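Side-chain contacts in PA0821 (Pseudomonas aeruginosa, PDB 7DRG), which probably serves as the antitoxin (immunity protein) that neutralises a putative VRR-NUC domain effector of the bacterium's own type VI secretion system: residues B[98-103]-B[109-114]; B[56-61]-B[127-132]; B[9-12]-B[16-19]; B[36-41]-B[206-211]. All blocks are in the same frame, centred on the assembly; numbering follows the deposited sequence.

Contact 1: B[98-103]-B[109-114]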
# COMPACT_ATOMS: atom_id res chain seq x y z
N GLU B 98 19.47 29.92 25.43
CA GLU B 98 18.79 30.67 26.48
C GLU B 98 17.70 29.83 27.13
O GLU B 98 17.53 29.87 28.36
CB GLU B 98 18.21 31.96 25.90
CG GLU B 98 17.60 32.92 26.93
CD GLU B 98 18.62 33.68 27.75
OE1 GLU B 98 19.80 33.79 27.35
OE2 GLU B 98 18.24 34.19 28.83
N MSE B 99 16.98 29.04 26.35
CA MSE B 99 15.94 28.18 26.90
C MSE B 99 16.56 27.06 27.73
O MSE B 99 16.04 26.71 28.80
CB MSE B 99 15.05 27.63 25.79
CG MSE B 99 14.16 28.69 25.18
SE MSE B 99 12.98 27.96 23.80
CE MSE B 99 14.32 27.64 22.40
N MSE B 100 17.68 26.53 27.27
CA MSE B 100 18.33 25.45 28.04
C MSE B 100 18.91 26.03 29.33
O MSE B 100 18.98 25.32 30.32
CB MSE B 100 19.44 24.81 27.21
CG MSE B 100 19.01 24.29 25.88
SE MSE B 100 19.74 22.50 25.66
CE MSE B 100 18.57 21.91 27.01
N GLY B 101 19.34 27.29 29.30
CA GLY B 101 19.92 27.89 30.50
C GLY B 101 18.94 28.08 31.63
O GLY B 101 19.36 28.22 32.79
N ALA B 102 17.64 28.11 31.33
CA ALA B 102 16.61 28.19 32.34
C ALA B 102 16.26 26.83 32.93
O ALA B 102 15.32 26.73 33.73
CB ALA B 102 15.35 28.83 31.76
N MSE B 103 16.99 25.78 32.56
CA MSE B 103 16.65 24.43 32.95
C MSE B 103 17.78 23.78 33.74
O MSE B 103 18.95 24.12 33.56
CB MSE B 103 16.31 23.59 31.72
CG MSE B 103 15.23 24.25 30.87
SE MSE B 103 14.86 23.23 29.24
CE MSE B 103 13.17 22.42 29.77
N LEU B 109 13.98 17.78 28.36
CA LEU B 109 14.25 18.52 27.13
C LEU B 109 13.17 18.20 26.11
O LEU B 109 12.97 17.04 25.77
CB LEU B 109 15.62 18.16 26.56
CG LEU B 109 16.82 18.29 27.48
CD1 LEU B 109 18.06 18.29 26.63
CD2 LEU B 109 16.69 19.55 28.31
N SER B 110 12.50 19.24 25.61
CA SER B 110 11.47 19.04 24.59
C SER B 110 11.53 20.24 23.65
O SER B 110 11.09 21.34 24.01
CB SER B 110 10.09 18.89 25.22
OG SER B 110 9.09 18.70 24.23
N PHE B 111 12.08 20.03 22.45
CA PHE B 111 12.22 21.09 21.46
C PHE B 111 12.04 20.47 20.09
O PHE B 111 12.84 19.62 19.69
CB PHE B 111 13.58 21.78 21.54
CG PHE B 111 13.88 22.41 22.87
CD1 PHE B 111 13.41 23.68 23.17
CD2 PHE B 111 14.64 21.73 23.82
CE1 PHE B 111 13.69 24.26 24.39
CE2 PHE B 111 14.91 22.31 25.05
CZ PHE B 111 14.44 23.57 25.33
N CYS B 112 11.03 20.91 19.36
CA CYS B 112 10.79 20.40 18.01
C CYS B 112 10.62 21.58 17.06
O CYS B 112 9.57 22.24 17.07
CB CYS B 112 9.56 19.50 17.98
SG CYS B 112 9.30 18.78 16.36
N TYR B 113 11.65 21.84 16.25
CA TYR B 113 11.60 22.88 15.23
C TYR B 113 11.12 22.26 13.93
O TYR B 113 11.66 21.24 13.49
CB TYR B 113 12.98 23.50 15.01
CG TYR B 113 13.54 24.28 16.18
CD1 TYR B 113 14.28 23.64 17.17
CD2 TYR B 113 13.35 25.65 16.28
CE1 TYR B 113 14.83 24.36 18.24
CE2 TYR B 113 13.89 26.38 17.34
CZ TYR B 113 14.62 25.72 18.31
OH TYR B 113 15.15 26.44 19.35
N THR B 114 10.12 22.88 13.31
CA THR B 114 9.56 22.37 12.07
C THR B 114 9.49 23.48 11.03
O THR B 114 9.69 24.65 11.33
CB THR B 114 8.16 21.77 12.27
OG1 THR B 114 7.22 22.81 12.58
CG2 THR B 114 8.15 20.73 13.38
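Met99 and Met103, both present as selenomethionine, bring their selenium atoms to the rim of the Phe111 ring. Met99 SE lies 3.8 Å from Phe111 CE1, and Met103 SE lies 3.9 Å from the adjacent Phe111 CZ. Both are Met-aromatic contacts made at the edge, since the lines to the ring centroid run 77° and 76° off the normal. Each methionine chain runs past Phe111 in the direction opposite to that of the phenylalanine side chain. The Met99 chain then bends at its last torsion (chi3 -72°), carrying its methyl toward the phenol, where CE comes within 3.4 Å of Tyr113 OH. The tight side of the contact is made by the buried Met99, Met100, Leu109 and Phe111. Met100 crosses Leu109 at about a right angle; the 3.3 Å between Met100 CE and Leu109 CD2 is doubtfully short and carries little weight.

Looser ground begins at Met103. It is partly exposed, and its SE stands 4.2 Å from Leu109 CD2. Further in, Leu76 of strand 75-77 packs against Met99 and Tyr113, while Arg55 and Cys59 of helix 52-69 meet Met100. The pairing of helix 96-101 with strand 109-114 therefore illustrates adhesion by shape and dispersion: flexible, polarisable chains mould themselves to a flat ring, with no polar bond between the two segments to fix their register.

Contact 2: B[56-61]-B[127-132]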
# COMPACT_ATOMS: atom_id res chain seq x y z
N GLU B 56 25.10 21.54 25.99
CA GLU B 56 25.89 22.46 25.17
C GLU B 56 26.17 21.86 23.80
O GLU B 56 26.15 22.57 22.78
CB GLU B 56 27.20 22.81 25.86
CG GLU B 56 27.01 23.53 27.17
CD GLU B 56 28.33 23.79 27.89
OE1 GLU B 56 29.40 23.66 27.25
OE2 GLU B 56 28.28 24.06 29.11
N SER B 57 26.48 20.56 23.75
CA SER B 57 26.74 19.91 22.47
C SER B 57 25.49 19.87 21.60
O SER B 57 25.57 20.06 20.38
CB SER B 57 27.31 18.51 22.69
OG SER B 57 28.67 18.60 23.11
N LEU B 58 24.33 19.66 22.22
CA LEU B 58 23.08 19.73 21.46
C LEU B 58 22.88 21.12 20.88
O LEU B 58 22.37 21.27 19.76
CB LEU B 58 21.90 19.37 22.37
CG LEU B 58 21.77 17.88 22.72
CD1 LEU B 58 20.77 17.69 23.86
CD2 LEU B 58 21.33 17.09 21.49
N CYS B 59 23.26 22.16 21.63
CA CYS B 59 23.14 23.51 21.11
C CYS B 59 24.11 23.76 19.97
O CYS B 59 23.78 24.51 19.04
CB CYS B 59 23.38 24.52 22.23
SG CYS B 59 21.99 24.57 23.38
N GLN B 60 25.30 23.15 20.02
CA GLN B 60 26.22 23.26 18.89
C GLN B 60 25.68 22.51 17.68
O GLN B 60 25.81 22.98 16.55
CB GLN B 60 27.61 22.74 19.29
CG GLN B 60 28.64 22.69 18.16
CD GLN B 60 29.04 24.05 17.61
OE1 GLN B 60 28.99 25.07 18.29
NE2 GLN B 60 29.48 24.06 16.35
N CYS B 61 25.03 21.36 17.90
CA CYS B 61 24.33 20.68 16.81
C CYS B 61 23.30 21.60 16.17
O CYS B 61 23.22 21.69 14.94
CB CYS B 61 23.65 19.41 17.30
SG CYS B 61 24.74 18.08 17.85
N PHE B 127 14.28 19.63 13.51
CA PHE B 127 15.29 19.42 14.53
C PHE B 127 14.53 19.18 15.83
O PHE B 127 13.88 20.09 16.33
CB PHE B 127 16.24 20.61 14.65
CG PHE B 127 17.45 20.37 15.51
CD1 PHE B 127 17.41 20.62 16.88
CD2 PHE B 127 18.64 19.92 14.95
CE1 PHE B 127 18.53 20.42 17.68
CE2 PHE B 127 19.77 19.73 15.76
CZ PHE B 127 19.71 19.96 17.11
N ASP B 128 14.61 17.96 16.36
CA ASP B 128 13.74 17.52 17.44
C ASP B 128 14.58 16.90 18.55
O ASP B 128 15.21 15.87 18.33
CB ASP B 128 12.72 16.50 16.89
CG ASP B 128 11.67 16.09 17.91
OD1 ASP B 128 11.78 16.40 19.11
OD2 ASP B 128 10.70 15.43 17.48
N ILE B 129 14.57 17.52 19.73
CA ILE B 129 15.26 17.00 20.90
C ILE B 129 14.23 16.45 21.88
O ILE B 129 13.27 17.15 22.23
CB ILE B 129 16.11 18.07 21.60
CG1 ILE B 129 17.20 18.60 20.67
CG2 ILE B 129 16.72 17.51 22.89
CD1 ILE B 129 17.82 19.89 21.20
N TYR B 130 14.45 15.22 22.33
CA TYR B 130 13.63 14.61 23.38
C TYR B 130 14.59 14.09 24.44
O TYR B 130 15.26 13.08 24.24
CB TYR B 130 12.75 13.50 22.79
CG TYR B 130 11.91 12.75 23.79
CD1 TYR B 130 10.66 13.21 24.15
CD2 TYR B 130 12.37 11.56 24.34
CE1 TYR B 130 9.89 12.51 25.06
CE2 TYR B 130 11.60 10.86 25.24
CZ TYR B 130 10.36 11.35 25.60
OH TYR B 130 9.58 10.66 26.50
N GLY B 131 14.68 14.80 25.57
CA GLY B 131 15.72 14.54 26.54
C GLY B 131 15.20 14.14 27.91
O GLY B 131 14.40 14.87 28.50
N LYS B 132 15.63 12.98 28.41
CA LYS B 132 15.12 12.47 29.68
C LYS B 132 15.65 13.28 30.85
O LYS B 132 16.77 13.79 30.83
CB LYS B 132 15.51 11.00 29.85
CG LYS B 132 15.14 10.11 28.67
CD LYS B 132 13.65 10.23 28.35
CE LYS B 132 12.81 9.58 29.42
NZ LYS B 132 11.34 9.73 29.16
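Phe127 sets the far edge of its ring against Cys61 of helix 52-69. The Cys61 CB lies in the ring plane, at the edge, 4.0 Å from Phe127 CZ. The same ring atom is 4.0 Å from the carbonyl oxygen Leu58 O, which approaches obliquely, so the ring end rests against the helix, touching a side-chain carbon and a backbone oxygen three residues earlier. With CG anti to the backbone nitrogen (chi1 -170°), the phenyl extends from the strand to reach the helix.

The second point of contact lies further along the strand, two residues on. Here Leu58 CD1 meets Ile129 CG2 at 4.2 Å, branch against branch, with the two side chains set at a slant to one another. These are light touches: the axes of the helix and strand segments stay 10.8 Å apart and run nearly antiparallel, at 169°. The strand's side chains span most of that gap, Phe127 reaching the helix backbone itself, and all four participants are buried. The pair is a worked example of a helix laid along a strand, in which alternate strand residues, Phe127 and Ile129, face the helix while Asp128 and Tyr130 turn elsewhere.

Neighbouring elements close the space around it. The rings of Phe62 and Phe65, further along helix 52-69, meet that of Phe127. Leu146 of strand 144-151 touches both Phe127 and Ile129, and Leu109 of strand 109-114 meets Leu58 and Ile129, while Phe169 of helix 161-173 packs on Cys61.

Contact 3: B[9-12]-B[16-19]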
# COMPACT_ATOMS: atom_id res chain seq x y z
N ALA B 9 -3.25 6.57 -10.10
CA ALA B 9 -2.29 6.47 -11.20
C ALA B 9 -0.86 6.68 -10.71
O ALA B 9 0.05 5.94 -11.11
CB ALA B 9 -2.64 7.48 -12.29
N GLU B 10 -0.65 7.66 -9.83
CA GLU B 10 0.69 7.91 -9.32
C GLU B 10 1.20 6.74 -8.49
O GLU B 10 2.37 6.35 -8.60
CB GLU B 10 0.72 9.20 -8.50
CG GLU B 10 2.12 9.60 -8.07
CD GLU B 10 2.15 10.83 -7.18
OE1 GLU B 10 3.25 11.14 -6.66
OE2 GLU B 10 1.10 11.48 -7.00
N LEU B 11 0.33 6.16 -7.66
CA LEU B 11 0.74 5.05 -6.80
C LEU B 11 1.06 3.80 -7.61
O LEU B 11 1.93 3.01 -7.21
CB LEU B 11 -0.35 4.75 -5.78
CG LEU B 11 -0.54 5.84 -4.73
CD1 LEU B 11 -1.81 5.60 -3.93
CD2 LEU B 11 0.67 5.90 -3.81
N ALA B 12 0.38 3.59 -8.74
CA ALA B 12 0.62 2.38 -9.52
C ALA B 12 2.00 2.35 -10.15
O ALA B 12 2.50 1.27 -10.46
CB ALA B 12 -0.45 2.25 -10.62
N HIS B 16 6.76 5.74 -4.02
CA HIS B 16 6.73 6.78 -3.01
C HIS B 16 5.79 7.92 -3.39
O HIS B 16 5.50 8.16 -4.57
CB HIS B 16 8.14 7.35 -2.79
CG HIS B 16 8.75 7.91 -4.03
ND1 HIS B 16 9.20 7.10 -5.06
CD2 HIS B 16 8.99 9.18 -4.43
CE1 HIS B 16 9.68 7.86 -6.03
NE2 HIS B 16 9.57 9.12 -5.67
N LEU B 17 5.32 8.63 -2.36
CA LEU B 17 4.67 9.93 -2.49
C LEU B 17 5.52 10.95 -1.75
O LEU B 17 5.89 10.71 -0.60
CB LEU B 17 3.25 9.92 -1.90
CG LEU B 17 2.12 9.14 -2.57
CD1 LEU B 17 0.88 9.17 -1.69
CD2 LEU B 17 1.81 9.69 -3.95
N LEU B 18 5.83 12.07 -2.40
CA LEU B 18 6.67 13.08 -1.77
C LEU B 18 5.92 13.84 -0.68
O LEU B 18 6.46 14.08 0.40
CB LEU B 18 7.20 14.07 -2.81
CG LEU B 18 7.97 13.44 -3.97
CD1 LEU B 18 8.44 14.54 -4.95
CD2 LEU B 18 9.17 12.62 -3.46
N GLU B 19 4.67 14.21 -0.94
CA GLU B 19 3.84 14.93 0.01
C GLU B 19 2.51 14.21 0.10
O GLU B 19 1.99 13.75 -0.93
CB GLU B 19 3.64 16.38 -0.44
CG GLU B 19 3.05 17.32 0.59
CD GLU B 19 2.97 18.74 0.07
OE1 GLU B 19 1.91 19.12 -0.48
OE2 GLU B 19 3.97 19.48 0.20
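Leu11 and Leu17 supply the purely apolar part of this contact, in which helix 4-13 is packed on the loop that leads into strand 19-22. Their side chains cross at about a right angle, and Leu11 CD2 rests 3.8 Å from Leu17 CG, and 3.9 Å from Leu17 CD1, so one methyl sits against the branch point of the other leucine. Met201 of helix 191-204 touches both residues, and Phe200 also lies against Leu11.

A second kind of contact sets a charged group against a methyl. Glu10 is fully stretched, with CG anti to the backbone nitrogen (chi1 -173°), which carries its carboxylate out to the other methyl of Leu17. Leu17 CD2 is 3.4 Å from Glu10 OE1 and 3.6 Å from Glu10 OE2, and therefore lies above the carboxylate instead of beyond one oxygen.

Glu10 OE1 makes no polar bond to the other segment; it is 6.7 Å from His16 NE2, too long for an ion pair. Backbone carbonyls find partners elsewhere, Leu17 O with the hydroxyl of Tyr184 and Leu11 O with Arg204. Ser197 of the second subunit packs on Leu11. The chemistry implies that the direct contact between helix and following chain rests on Leu17, its CG and CD1 on Leu11 and its CD2 on Glu10, the partly exposed glutamate joining through van der Waals contact alone.

Contact 4: B[36-41]-B[206-211]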
# COMPACT_ATOMS: atom_id res chain seq x y z
N ALA B 36 2.04 14.27 5.82
CA ALA B 36 3.34 13.59 5.77
C ALA B 36 4.21 14.16 4.66
O ALA B 36 3.69 14.49 3.65
CB ALA B 36 3.12 12.11 5.56
N VAL B 37 5.51 14.25 4.90
CA VAL B 37 6.42 14.73 3.82
C VAL B 37 7.65 13.84 3.82
O VAL B 37 8.19 13.60 4.85
CB VAL B 37 6.75 16.22 3.91
CG1 VAL B 37 7.37 16.58 5.23
CG2 VAL B 37 7.64 16.66 2.76
N LEU B 38 8.01 13.34 2.66
CA LEU B 38 9.19 12.48 2.50
C LEU B 38 10.43 13.35 2.57
O LEU B 38 10.52 14.31 1.85
CB LEU B 38 9.10 11.71 1.18
CG LEU B 38 10.14 10.62 0.96
CD1 LEU B 38 10.13 9.56 2.05
CD2 LEU B 38 10.01 10.00 -0.41
N CYS B 39 11.36 12.97 3.43
CA CYS B 39 12.56 13.76 3.59
C CYS B 39 13.72 12.84 3.95
O CYS B 39 13.57 11.62 4.03
CB CYS B 39 12.34 14.85 4.65
SG CYS B 39 11.96 14.17 6.28
N LEU B 40 14.90 13.44 4.14
CA LEU B 40 16.08 12.73 4.59
C LEU B 40 16.24 13.01 6.08
O LEU B 40 16.59 14.13 6.47
CB LEU B 40 17.30 13.18 3.80
CG LEU B 40 18.67 12.68 4.26
CD1 LEU B 40 18.68 11.17 4.38
CD2 LEU B 40 19.73 13.17 3.28
N ARG B 41 16.01 11.99 6.91
CA ARG B 41 15.96 12.15 8.35
C ARG B 41 17.03 11.31 9.03
O ARG B 41 17.28 10.16 8.62
CB ARG B 41 14.58 11.77 8.90
CG ARG B 41 14.37 12.10 10.38
CD ARG B 41 12.90 11.88 10.77
NE ARG B 41 12.54 10.47 10.88
CZ ARG B 41 11.28 10.05 10.96
NH1 ARG B 41 10.30 10.94 10.91
NH2 ARG B 41 10.99 8.76 11.07
N PRO B 206 11.05 -0.44 1.05
CA PRO B 206 11.83 -1.10 2.11
C PRO B 206 12.93 -0.25 2.70
O PRO B 206 13.38 -0.55 3.81
CB PRO B 206 12.41 -2.33 1.40
CG PRO B 206 11.43 -2.59 0.27
CD PRO B 206 11.04 -1.21 -0.20
N GLY B 207 13.38 0.79 2.00
CA GLY B 207 14.40 1.68 2.54
C GLY B 207 13.88 2.78 3.43
O GLY B 207 14.66 3.61 3.91
N LEU B 208 12.58 2.81 3.68
CA LEU B 208 11.98 3.87 4.48
C LEU B 208 12.01 3.50 5.96
O LEU B 208 11.60 2.40 6.33
CB LEU B 208 10.54 4.07 4.03
CG LEU B 208 9.81 5.14 4.83
CD1 LEU B 208 9.94 6.47 4.08
CD2 LEU B 208 8.37 4.72 5.07
N ASP B 209 12.47 4.43 6.79
CA ASP B 209 12.32 4.26 8.23
C ASP B 209 10.91 4.64 8.64
O ASP B 209 10.31 5.57 8.09
CB ASP B 209 13.33 5.11 9.00
CG ASP B 209 13.15 4.99 10.50
OD1 ASP B 209 13.19 3.84 11.00
OD2 ASP B 209 12.98 6.03 11.17
N VAL B 210 10.38 3.94 9.65
CA VAL B 210 9.02 4.11 10.14
C VAL B 210 9.04 4.20 11.66
O VAL B 210 9.87 3.56 12.32
CB VAL B 210 8.11 2.94 9.68
CG1 VAL B 210 6.73 3.02 10.31
CG2 VAL B 210 8.01 2.94 8.16
N GLY B 211 8.14 5.01 12.21
CA GLY B 211 7.90 5.02 13.64
C GLY B 211 8.41 6.30 14.30
O GLY B 211 8.88 7.23 13.65
O HOH W 1 14.44 8.28 11.08
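Asp209 OD2 takes a hydrogen bond from a water at 2.7 Å and, more weakly, one from Arg41 NH2 at 3.4 Å. The water in turn accepts from Arg41 NE at 2.9 Å, so the arginine reaches the same carboxylate oxygen both directly and through the water. The direct bond is weak in length although fairly straight (163° at the hydrogen), and it forms part of a salt bridge. Both the water and the carboxylate oxygen lie at the edge of the guanidinium, near its plane. The carboxylate plane, however, stands 81° from that of the guanidinium, so a single oxygen is shared and the two-pronged pairing of coplanar groups is absent. A bend at chi3 (74°) in an otherwise extended arginine chain turns the guanidinium across the aspartate.

Further direct partners help to fix both groups: Lys228, the stronger partner of the aspartate, makes a salt bridge to Asp209 OD1, and Asn185 accepts a hydrogen bond from Arg41 NH1. Two cationic neighbours would be expected to favour the ionised form of this buried aspartate. Gly211 O is also near, 3.7 Å from Arg41 NH2.

Apart from this polar group, Leu38 CD1 touches Leu208 CD1 at 3.7 Å, methyl to methyl. The contact thus fastens strand 34-46 to the loop between helices 191-204 and 213-216. Strand 182-186 flanks Leu38 through Tyr184 and Arg41 through Ala183, and Leu152 of helix 152-157 also packs on Leu38.

In the fold
Contacts 1 and 2 form one neighbourhood, their centres 8 Å apart, because strands 109-114 and 126-131 are antiparallel partners: Phe111 O lies 2.7 Å from Ile129 N in a probable hydrogen bond. Contacts 3 and 4 make a second pair, 14 Å apart between centres, joined where Leu18 O approaches Leu38 N at 2.8 Å, also a probable hydrogen bond. The pairs are separate but not remote: about 21 Å between the centres of contacts 2 and 4, with nearest atoms about 8 Å apart. Contacts 1 and 3 have centres 36 Å apart. Along the chain, contacts 1 and 2 are nested within the loop closed by contact 4, whereas contact 3 closes first, beside the second subunit.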